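Local coordinates for protein crossover junction endodeoxyribonuclease Hjc (PDB 4TKD) that resolves Holliday junctions during genetic recombination, as a magnesium-dependent homodimeric endonuclease that cuts four-way DNA with paired nicks in opposing strands, at residues Val16-Leu19 against Arg20-Phe24; Arg104-Glu107 against Thr108-Val112; Leu122-Leu125 against Val126-Val129. All blocks are in the same frame, centred on the assembly; numbering follows the deposited sequence.

Contact 1. Residues Val16-Leu19 against Arg20-Phe24; sequences VSRL and RDKGF
L19 O accepts the backbone N-H of F24 (3.1 Å), and G23 N bonds back to R20 O, which makes the Schellman motif that ends helix 10-21. G23 is its C-prime residue, with positive phi (87°). One turn earlier the helix is regular: R20 N bonds to V16 O and D21 N to S17 O. K22 N lies between R18 O and L19 O and makes only a weak bond to each.

The reversal brings F24 back beside L19. Methyl CD2 of L19 sits over one face of the F24 ring, 4.3 Å from the ring centroid and shifted toward the rim. This is a CH-pi contact, set 15° off the ring normal. Both residues also pack on A45 of strand 43-47.

R20 runs back along the helix beside V16. Its CG is anti to the carbonyl carbon (chi1 -80°) and the chain is extended as far as NE. This lays one face of the guanidinium over V16 CG1, with CG1 3.4 Å from NH1. The polar end is held by the V26 carbonyl, which accepts from NH2.

On the solvent side, R18 bends at chi2 and chi3 and brings its guanidinium over D21. D21 OD2 is 3.7 Å from R18 NH2, but well out of the guanidinium plane. The salt bridge is long and no N-H points along it. R18 NH1 also comes 3.3 Å from K22 NZ, two like charges. K22 NZ has its own partner, the carboxylate of E123.

The carboxylates of D21 and E123 probably offset the local positive charge. On the buried side L19 meets the F24 ring by apolar contact, and the bonds to L19 O and R20 O satisfy carbonyls at the end of the helix.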
ATOM      1  N   VAL C  16     -17.279  11.860  10.939  1.00 43.44           N
ATOM      2  CA  VAL C  16     -16.793  11.533  12.292  1.00 44.23           C
ATOM      3  C   VAL C  16     -17.792  10.635  13.031  1.00 48.54           C
ATOM      4  O   VAL C  16     -17.402   9.602  13.588  1.00 47.58           O
ATOM      5  CB  VAL C  16     -16.411  12.807  13.101  1.00 48.25           C
ATOM      6  CG1 VAL C  16     -16.201  12.499  14.577  1.00 47.56           C
ATOM      7  CG2 VAL C  16     -15.159  13.475  12.522  1.00 47.87           C
ATOM      8  N   SER C  17     -19.092  10.989  12.950  1.00 45.21           N
ATOM      9  CA  SER C  17     -20.181  10.259  13.600  1.00 44.89           C
ATOM     10  C   SER C  17     -20.355   8.850  13.040  1.00 46.90           C
ATOM     11  O   SER C  17     -20.545   7.920  13.815  1.00 47.10           O
ATOM     12  CB  SER C  17     -21.482  11.050  13.510  1.00 50.78           C
ATOM     13  OG  SER C  17     -22.522  10.370  14.193  1.00 67.13           O
ATOM     14  N   ARG C  18     -20.309   8.688  11.712  1.00 41.99           N
ATOM     15  CA  ARG C  18     -20.452   7.387  11.069  1.00 40.89           C
ATOM     16  C   ARG C  18     -19.247   6.479  11.315  1.00 42.50           C
ATOM     17  O   ARG C  18     -19.448   5.297  11.600  1.00 42.33           O
ATOM     18  CB  ARG C  18     -20.803   7.536   9.583  1.00 40.93           C
ATOM     19  CG  ARG C  18     -22.307   7.353   9.353  1.00 43.17           C
ATOM     20  CD  ARG C  18     -22.636   6.036   8.662  0.50 52.64           C
ATOM     21  NE  ARG C  18     -22.350   4.861   9.491  0.50 63.83           N
ATOM     22  CZ  ARG C  18     -23.264   4.182  10.177  0.50 79.83           C
ATOM     23  NH1 ARG C  18     -22.912   3.120  10.890  0.50 70.37           N
ATOM     24  NH2 ARG C  18     -24.541   4.553  10.150  0.50 62.56           N
ATOM     25  N   LEU C  19     -18.007   7.042  11.301  1.00 37.05           N
ATOM     26  CA  LEU C  19     -16.805   6.264  11.649  1.00 36.54           C
ATOM     27  C   LEU C  19     -16.870   5.791  13.101  1.00 39.77           C
ATOM     28  O   LEU C  19     -16.556   4.626  13.390  1.00 38.31           O
ATOM     29  CB  LEU C  19     -15.507   7.040  11.365  1.00 36.62           C
ATOM     30  CG  LEU C  19     -15.157   7.195   9.879  1.00 41.44           C
ATOM     31  CD1 LEU C  19     -14.063   8.207   9.684  1.00 41.79           C
ATOM     32  CD2 LEU C  19     -14.788   5.837   9.245  1.00 42.27           C
ATOM     33  N   ARG C  20     -17.364   6.663  13.998  1.00 38.17           N
ATOM     34  CA  ARG C  20     -17.582   6.299  15.404  1.00 40.35           C
ATOM     35  C   ARG C  20     -18.627   5.174  15.532  1.00 46.46           C
ATOM     36  O   ARG C  20     -18.380   4.211  16.260  1.00 47.52           O
ATOM     37  CB  ARG C  20     -17.938   7.523  16.260  1.00 42.30           C
ATOM     38  CG  ARG C  20     -16.694   8.322  16.639  1.00 49.46           C
ATOM     39  CD  ARG C  20     -16.991   9.526  17.501  1.00 57.59           C
ATOM     40  NE  ARG C  20     -15.757  10.264  17.793  1.00 70.47           N
ATOM     41  CZ  ARG C  20     -15.687  11.579  17.983  1.00 75.41           C
ATOM     42  NH1 ARG C  20     -16.784  12.322  17.930  1.00 62.79           N
ATOM     43  NH2 ARG C  20     -14.514  12.163  18.204  1.00 54.15           N
ATOM     44  N   ASP C  21     -19.720   5.227  14.736  1.00 43.77           N
ATOM     45  CA  ASP C  21     -20.757   4.177  14.726  1.00 44.56           C
ATOM     46  C   ASP C  21     -20.168   2.832  14.292  1.00 49.51           C
ATOM     47  O   ASP C  21     -20.665   1.789  14.702  1.00 49.45           O
ATOM     48  CB  ASP C  21     -21.922   4.543  13.784  1.00 46.44           C
ATOM     49  CG  ASP C  21     -22.805   5.711  14.204  1.00 62.34           C
ATOM     50  OD1 ASP C  21     -22.744   6.112  15.393  1.00 64.20           O
ATOM     51  OD2 ASP C  21     -23.574   6.215  13.345  1.00 67.09           O
ATOM     52  N   LYS C  22     -19.101   2.860  13.476  1.00 46.34           N
ATOM     53  CA  LYS C  22     -18.431   1.653  12.984  1.00 45.98           C
ATOM     54  C   LYS C  22     -17.324   1.133  13.926  1.00 47.53           C
ATOM     55  O   LYS C  22     -16.607   0.208  13.559  1.00 45.58           O
ATOM     56  CB  LYS C  22     -17.896   1.844  11.548  1.00 49.69           C
ATOM     57  CG  LYS C  22     -18.925   2.284  10.505  1.00 77.42           C
ATOM     58  CD  LYS C  22     -19.817   1.196  10.004  1.00 94.09           C
ATOM     59  CE  LYS C  22     -20.515   1.675   8.747  1.00105.94           C
ATOM     60  NZ  LYS C  22     -21.854   1.042   8.591  1.00113.22           N
ATOM     61  N   GLY C  23     -17.207   1.706  15.131  1.00 45.02           N
ATOM     62  CA  GLY C  23     -16.222   1.275  16.123  1.00 44.46           C
ATOM     63  C   GLY C  23     -14.839   1.899  16.034  1.00 47.98           C
ATOM     64  O   GLY C  23     -13.886   1.358  16.602  1.00 48.69           O
ATOM     65  N   PHE C  24     -14.713   3.051  15.352  1.00 41.97           N
ATOM     66  CA  PHE C  24     -13.437   3.757  15.227  1.00 40.01           C
ATOM     67  C   PHE C  24     -13.258   4.781  16.332  1.00 41.71           C
ATOM     68  O   PHE C  24     -14.226   5.438  16.718  1.00 40.74           O
ATOM     69  CB  PHE C  24     -13.338   4.492  13.863  1.00 40.48           C
ATOM     70  CG  PHE C  24     -13.046   3.638  12.651  1.00 40.93           C
ATOM     71  CD1 PHE C  24     -14.045   2.891  12.047  1.00 43.26           C
ATOM     72  CD2 PHE C  24     -11.777   3.603  12.095  1.00 42.32           C
ATOM     73  CE1 PHE C  24     -13.777   2.109  10.923  1.00 43.24           C
ATOM     74  CE2 PHE C  24     -11.501   2.795  10.987  1.00 44.54           C
ATOM     75  CZ  PHE C  24     -12.504   2.051  10.409  1.00 42.80           C
TER

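Contact 2. Residues Arg104-Glu107 against Thr108-Val112; sequences RRTE and TGNYV
R105 lies alongside Y111, its CB over one face of the ring, in a tight beta hairpin, strands 104-105 and 111-113 joined by a type I turn from T106 to G109. CB of R105 is 4.2 Å from the ring centroid, in a CH-pi contact. CG follows, anti to the backbone N (chi1 -178°), and meets G109 CA at 3.8 Å. CD reaches the phenol end, 4.0 Å from Y111 OH. The chain then bends at chi3, and the guanidinium plane stands almost perpendicular to the ring, 88° away. The ring itself packs on A71 and I75 of helix 68-81.

R104 and V112 form the antiparallel hydrogen-bonded pair, N to O in both directions. Their side chains lie on the other face of the hairpin from R105 and Y111. V112 CG2 sits over the centre of the R104 guanidinium, 3.7 Å from CZ. The same methyl is pressed tightly against T106 CG2, at 3.4 Å. R104 NH1 has its charged partner in D114.

Near the turn, T106 N bonds to N110 O at 2.7 Å, nearly straight. G109 N closes the turn onto T106 O; its positive phi (95°) suits glycine. T106 OG1 takes a weak bond from N110 N. A water lies 2.9 Å from T106 OG1 and accepts from N110 ND2. N110 OD1 is taken by R68 N.

R105 packs through its aliphatic carbons, R104 through the flat face of its guanidinium. R104 NH1 still pairs with D114 while that face meets a methyl. Backbone bonds and one water serve the polar groups at the turn.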
ATOM      1  N   ARG C 104      -3.564  13.744  -9.369  1.00 43.96           N
ATOM      2  CA  ARG C 104      -2.430  13.953 -10.266  1.00 43.54           C
ATOM      3  C   ARG C 104      -1.618  15.156  -9.817  1.00 42.87           C
ATOM      4  O   ARG C 104      -2.175  16.150  -9.360  1.00 39.83           O
ATOM      5  CB  ARG C 104      -2.859  14.030 -11.754  1.00 45.95           C
ATOM      6  CG  ARG C 104      -3.682  15.254 -12.151  1.00 55.48           C
ATOM      7  CD  ARG C 104      -3.703  15.481 -13.654  1.00 61.65           C
ATOM      8  NE  ARG C 104      -3.432  16.884 -13.974  1.00 71.08           N
ATOM      9  CZ  ARG C 104      -4.368  17.812 -14.160  1.00 83.59           C
ATOM     10  NH1 ARG C 104      -5.657  17.491 -14.084  1.00 57.68           N
ATOM     11  NH2 ARG C 104      -4.024  19.068 -14.422  1.00 72.46           N
ATOM     12  N   ARG C 105      -0.306  15.049  -9.907  1.00 40.64           N
ATOM     13  CA  ARG C 105       0.548  16.157  -9.508  1.00 41.39           C
ATOM     14  C   ARG C 105       0.648  17.115 -10.701  1.00 49.14           C
ATOM     15  O   ARG C 105       0.855  16.672 -11.843  1.00 49.50           O
ATOM     16  CB  ARG C 105       1.920  15.655  -9.022  1.00 39.51           C
ATOM     17  CG  ARG C 105       2.865  16.750  -8.529  1.00 45.75           C
ATOM     18  CD  ARG C 105       4.276  16.241  -8.284  1.00 53.14           C
ATOM     19  NE  ARG C 105       4.930  15.765  -9.510  1.00 52.35           N
ATOM     20  CZ  ARG C 105       5.528  14.583  -9.634  1.00 60.70           C
ATOM     21  NH1 ARG C 105       5.587  13.748  -8.604  1.00 44.86           N
ATOM     22  NH2 ARG C 105       6.080  14.229 -10.789  1.00 44.93           N
ATOM     23  N   THR C 106       0.411  18.415 -10.445  1.00 45.21           N
ATOM     24  CA  THR C 106       0.515  19.445 -11.472  1.00 44.97           C
ATOM     25  C   THR C 106       1.996  19.839 -11.609  1.00 51.39           C
ATOM     26  O   THR C 106       2.831  19.425 -10.797  1.00 50.57           O
ATOM     27  CB  THR C 106      -0.354  20.680 -11.142  1.00 42.59           C
ATOM     28  OG1 THR C 106       0.162  21.339  -9.991  1.00 43.62           O
ATOM     29  CG2 THR C 106      -1.805  20.363 -10.955  1.00 36.99           C
ATOM     30  N   GLU C 107       2.290  20.682 -12.615  1.00 50.04           N
ATOM     31  CA  GLU C 107       3.596  21.247 -12.980  1.00 50.67           C
ATOM     32  C   GLU C 107       4.292  21.915 -11.781  1.00 54.76           C
ATOM     33  O   GLU C 107       5.519  21.846 -11.675  1.00 55.62           O
ATOM     34  CB  GLU C 107       3.434  22.303 -14.105  1.00 52.12           C
ATOM     35  CG  GLU C 107       2.320  22.046 -15.113  1.00 67.77           C
ATOM     36  CD  GLU C 107       0.892  22.263 -14.636  1.00 99.82           C
ATOM     37  OE1 GLU C 107       0.104  21.289 -14.657  1.00 92.27           O
ATOM     38  OE2 GLU C 107       0.573  23.393 -14.195  1.00102.58           O
ATOM     39  N   THR C 108       3.508  22.566 -10.899  1.00 49.22           N
ATOM     40  CA  THR C 108       3.994  23.285  -9.713  1.00 49.10           C
ATOM     41  C   THR C 108       4.007  22.425  -8.418  1.00 50.78           C
ATOM     42  O   THR C 108       4.429  22.903  -7.359  1.00 50.50           O
ATOM     43  CB  THR C 108       3.326  24.707  -9.609  1.00 62.45           C
ATOM     44  OG1 THR C 108       3.352  25.179  -8.256  1.00 68.06           O
ATOM     45  CG2 THR C 108       1.865  24.730 -10.104  1.00 60.42           C
ATOM     46  N   GLY C 109       3.553  21.179  -8.520  1.00 46.17           N
ATOM     47  CA  GLY C 109       3.520  20.267  -7.380  1.00 45.25           C
ATOM     48  C   GLY C 109       2.198  20.218  -6.636  1.00 46.30           C
ATOM     49  O   GLY C 109       2.101  19.545  -5.606  1.00 44.80           O
ATOM     50  N   ASN C 110       1.168  20.920  -7.144  1.00 41.27           N
ATOM     51  CA  ASN C 110      -0.165  20.867  -6.542  1.00 40.46           C
ATOM     52  C   ASN C 110      -0.815  19.571  -6.965  1.00 42.19           C
ATOM     53  O   ASN C 110      -0.326  18.895  -7.870  1.00 42.86           O
ATOM     54  CB  ASN C 110      -1.038  22.062  -6.943  1.00 39.28           C
ATOM     55  CG  ASN C 110      -0.457  23.408  -6.602  1.00 53.92           C
ATOM     56  OD1 ASN C 110       0.020  23.665  -5.486  1.00 38.01           O
ATOM     57  ND2 ASN C 110      -0.524  24.308  -7.561  1.00 51.70           N
ATOM     58  N   TYR C 111      -1.892  19.209  -6.294  1.00 36.89           N
ATOM     59  CA  TYR C 111      -2.607  17.972  -6.552  1.00 35.99           C
ATOM     60  C   TYR C 111      -4.038  18.226  -6.924  1.00 40.75           C
ATOM     61  O   TYR C 111      -4.710  19.050  -6.295  1.00 39.71           O
ATOM     62  CB  TYR C 111      -2.487  17.022  -5.346  1.00 35.68           C
ATOM     63  CG  TYR C 111      -1.132  16.357  -5.253  1.00 35.24           C
ATOM     64  CD1 TYR C 111      -0.018  17.058  -4.799  1.00 36.73           C
ATOM     65  CD2 TYR C 111      -0.955  15.037  -5.653  1.00 36.19           C
ATOM     66  CE1 TYR C 111       1.237  16.458  -4.729  1.00 35.17           C
ATOM     67  CE2 TYR C 111       0.297  14.425  -5.588  1.00 37.60           C
ATOM     68  CZ  TYR C 111       1.389  15.139  -5.120  1.00 46.70           C
ATOM     69  OH  TYR C 111       2.615  14.527  -5.043  1.00 52.03           O
ATOM     70  N   VAL C 112      -4.498  17.502  -7.966  1.00 38.90           N
ATOM     71  CA  VAL C 112      -5.846  17.613  -8.498  1.00 38.72           C
ATOM     72  C   VAL C 112      -6.554  16.338  -8.595  1.00 42.47           C
ATOM     73  O   VAL C 112      -5.987  15.338  -9.016  1.00 40.85           O
ATOM     74  CB  VAL C 112      -6.000  18.363  -9.836  1.00 43.43           C
ATOM     75  CG1 VAL C 112      -6.694  19.693  -9.636  1.00 43.51           C
ATOM     76  CG2 VAL C 112      -4.687  18.502 -10.590  1.00 43.58           C
TER
HETATM   77  O   HOH W   1      -1.385  23.778 -10.442  1.00 43.10           O

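Contact 3. Residues Leu122-Leu125 against Val126-Val129; sequences LEDL and VRLV
D124 OD1 takes two N-H groups from R127, one turn along helix 122-133. R127 NH2 is 2.9 Å away and NH1 3.1 Å. The guanidinium grips end-on, with OD1 at its edge and close to its plane. NH1 meets the anti lone pair of OD1, whereas NH2 comes from above the carboxylate plane. The two planes are 81° apart, so this is not a flat two-oxygen pair. R127 reaches OD1 because its chain bends at chi3 (70°).

The second subunit adds to the ion pairing: R127 NE forms a salt bridge with D124 OD1 of that subunit.

The backbone is fully helical here. Carbonyls of L122, E123, D124 and L125 accept from the N-H groups of V126, R127, L128 and V129. V126 N to L122 O is almost straight (175°). D124 N bonds to D121 OD1, which satisfies an N-H in the first turn. The E123 carboxylate is taken up by the salt bridge to K22.

L125 and V129 lie on F86 and I52 of the five-stranded sheet. The helix thus turns apolar groups to the sheet and an aspartate-arginine cluster to the second subunit, where each carboxylate probably offsets the positive charge brought together by the two R127 side chains.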
ATOM      1  N   LEU C 122     -18.587   5.631   2.097  1.00 43.53           N
ATOM      2  CA  LEU C 122     -18.080   5.275   3.427  1.00 43.98           C
ATOM      3  C   LEU C 122     -17.908   3.775   3.673  1.00 46.41           C
ATOM      4  O   LEU C 122     -16.888   3.358   4.217  1.00 45.61           O
ATOM      5  CB  LEU C 122     -18.914   5.921   4.540  1.00 44.78           C
ATOM      6  CG  LEU C 122     -18.347   5.745   5.944  1.00 49.95           C
ATOM      7  CD1 LEU C 122     -17.675   7.005   6.407  1.00 49.08           C
ATOM      8  CD2 LEU C 122     -19.405   5.203   6.913  1.00 54.19           C
ATOM      9  N   GLU C 123     -18.905   2.993   3.284  1.00 42.19           N
ATOM     10  CA  GLU C 123     -18.958   1.553   3.475  1.00 42.05           C
ATOM     11  C   GLU C 123     -17.791   0.871   2.768  1.00 43.39           C
ATOM     12  O   GLU C 123     -17.120   0.032   3.381  1.00 40.54           O
ATOM     13  CB  GLU C 123     -20.329   1.025   2.972  1.00 43.36           C
ATOM     14  CG  GLU C 123     -20.842  -0.203   3.699  1.00 59.12           C
ATOM     15  CD  GLU C 123     -21.089  -0.045   5.188  1.00 86.97           C
ATOM     16  OE1 GLU C 123     -21.751   0.938   5.596  1.00 81.84           O
ATOM     17  OE2 GLU C 123     -20.632  -0.927   5.948  1.00 83.91           O
ATOM     18  N   ASP C 124     -17.547   1.254   1.484  1.00 41.44           N
ATOM     19  CA  ASP C 124     -16.453   0.724   0.647  1.00 41.85           C
ATOM     20  C   ASP C 124     -15.115   1.067   1.203  1.00 43.37           C
ATOM     21  O   ASP C 124     -14.226   0.221   1.174  1.00 43.89           O
ATOM     22  CB  ASP C 124     -16.534   1.220  -0.812  1.00 44.45           C
ATOM     23  CG  ASP C 124     -17.682   0.623  -1.611  1.00 56.34           C
ATOM     24  OD1 ASP C 124     -18.185  -0.468  -1.224  1.00 54.19           O
ATOM     25  OD2 ASP C 124     -18.100   1.255  -2.600  1.00 66.48           O
ATOM     26  N   LEU C 125     -14.942   2.335   1.643  1.00 37.71           N
ATOM     27  CA  LEU C 125     -13.683   2.771   2.222  1.00 35.99           C
ATOM     28  C   LEU C 125     -13.322   1.826   3.355  1.00 38.23           C
ATOM     29  O   LEU C 125     -12.297   1.150   3.269  1.00 36.53           O
ATOM     30  CB  LEU C 125     -13.804   4.198   2.745  1.00 36.13           C
ATOM     31  CG  LEU C 125     -12.505   4.797   3.237  1.00 41.50           C
ATOM     32  CD1 LEU C 125     -12.395   6.171   2.789  1.00 42.65           C
ATOM     33  CD2 LEU C 125     -12.425   4.779   4.749  1.00 45.56           C
ATOM     34  N   VAL C 126     -14.227   1.733   4.366  1.00 35.73           N
ATOM     35  CA  VAL C 126     -14.113   0.933   5.580  1.00 36.15           C
ATOM     36  C   VAL C 126     -13.863  -0.535   5.288  1.00 40.03           C
ATOM     37  O   VAL C 126     -12.946  -1.103   5.873  1.00 38.95           O
ATOM     38  CB  VAL C 126     -15.331   1.171   6.530  1.00 40.64           C
ATOM     39  CG1 VAL C 126     -15.427   0.140   7.663  1.00 39.75           C
ATOM     40  CG2 VAL C 126     -15.308   2.595   7.092  1.00 40.88           C
ATOM     41  N   ARG C 127     -14.693  -1.159   4.428  1.00 36.27           N
ATOM     42  CA  ARG C 127     -14.551  -2.577   4.132  1.00 35.66           C
ATOM     43  C   ARG C 127     -13.226  -2.822   3.427  1.00 37.64           C
ATOM     44  O   ARG C 127     -12.467  -3.659   3.895  1.00 37.41           O
ATOM     45  CB  ARG C 127     -15.763  -3.111   3.334  1.00 36.78           C
ATOM     46  CG  ARG C 127     -15.669  -4.615   2.942  1.00 45.02           C
ATOM     47  CD  ARG C 127     -16.719  -5.017   1.905  1.00 49.25           C
ATOM     48  NE  ARG C 127     -16.427  -4.432   0.590  1.00 53.29           N
ATOM     49  CZ  ARG C 127     -17.081  -3.403   0.059  1.00 54.84           C
ATOM     50  NH1 ARG C 127     -18.096  -2.846   0.706  1.00 38.93           N
ATOM     51  NH2 ARG C 127     -16.728  -2.928  -1.129  1.00 40.79           N
ATOM     52  N   LEU C 128     -12.916  -2.054   2.359  1.00 33.16           N
ATOM     53  CA  LEU C 128     -11.654  -2.223   1.636  1.00 33.66           C
ATOM     54  C   LEU C 128     -10.408  -2.017   2.464  1.00 37.64           C
ATOM     55  O   LEU C 128      -9.504  -2.846   2.361  1.00 40.89           O
ATOM     56  CB  LEU C 128     -11.583  -1.422   0.326  1.00 34.17           C
ATOM     57  CG  LEU C 128     -12.565  -1.826  -0.774  1.00 38.50           C
ATOM     58  CD1 LEU C 128     -12.357  -0.984  -2.008  1.00 38.93           C
ATOM     59  CD2 LEU C 128     -12.440  -3.261  -1.114  1.00 39.57           C
ATOM     60  N   VAL C 129     -10.345  -0.957   3.294  1.00 31.46           N
ATOM     61  CA  VAL C 129      -9.164  -0.717   4.131  1.00 31.77           C
ATOM     62  C   VAL C 129      -9.034  -1.811   5.215  1.00 39.40           C
ATOM     63  O   VAL C 129      -7.934  -2.346   5.411  1.00 39.92           O
ATOM     64  CB  VAL C 129      -9.083   0.731   4.708  1.00 35.55           C
ATOM     65  CG1 VAL C 129      -7.836   0.921   5.567  1.00 34.97           C
ATOM     66  CG2 VAL C 129      -9.109   1.772   3.599  1.00 35.32           C
TER

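In the fold
From the N terminus, contact 1 comes first and ends helix 10-21, turning the chain into strand 25-28, outermost in the five-stranded sheet of this chain. Contact 2 then closes the hairpin of strands 104-105 and 111-113 in the small antiparallel sheet. Contact 3 follows it, within the last helix, 122-133. The three are in series; none nests or crosses. Contacts 1 and 2 lie on opposite sides of the chain's centre, with centres about 32 Å apart. Contacts 1 and 3 touch: the K22-E123 salt bridge and packing of R18 on L122 and L19 on V126 join the first helix to the last. Contact 2 touches neither.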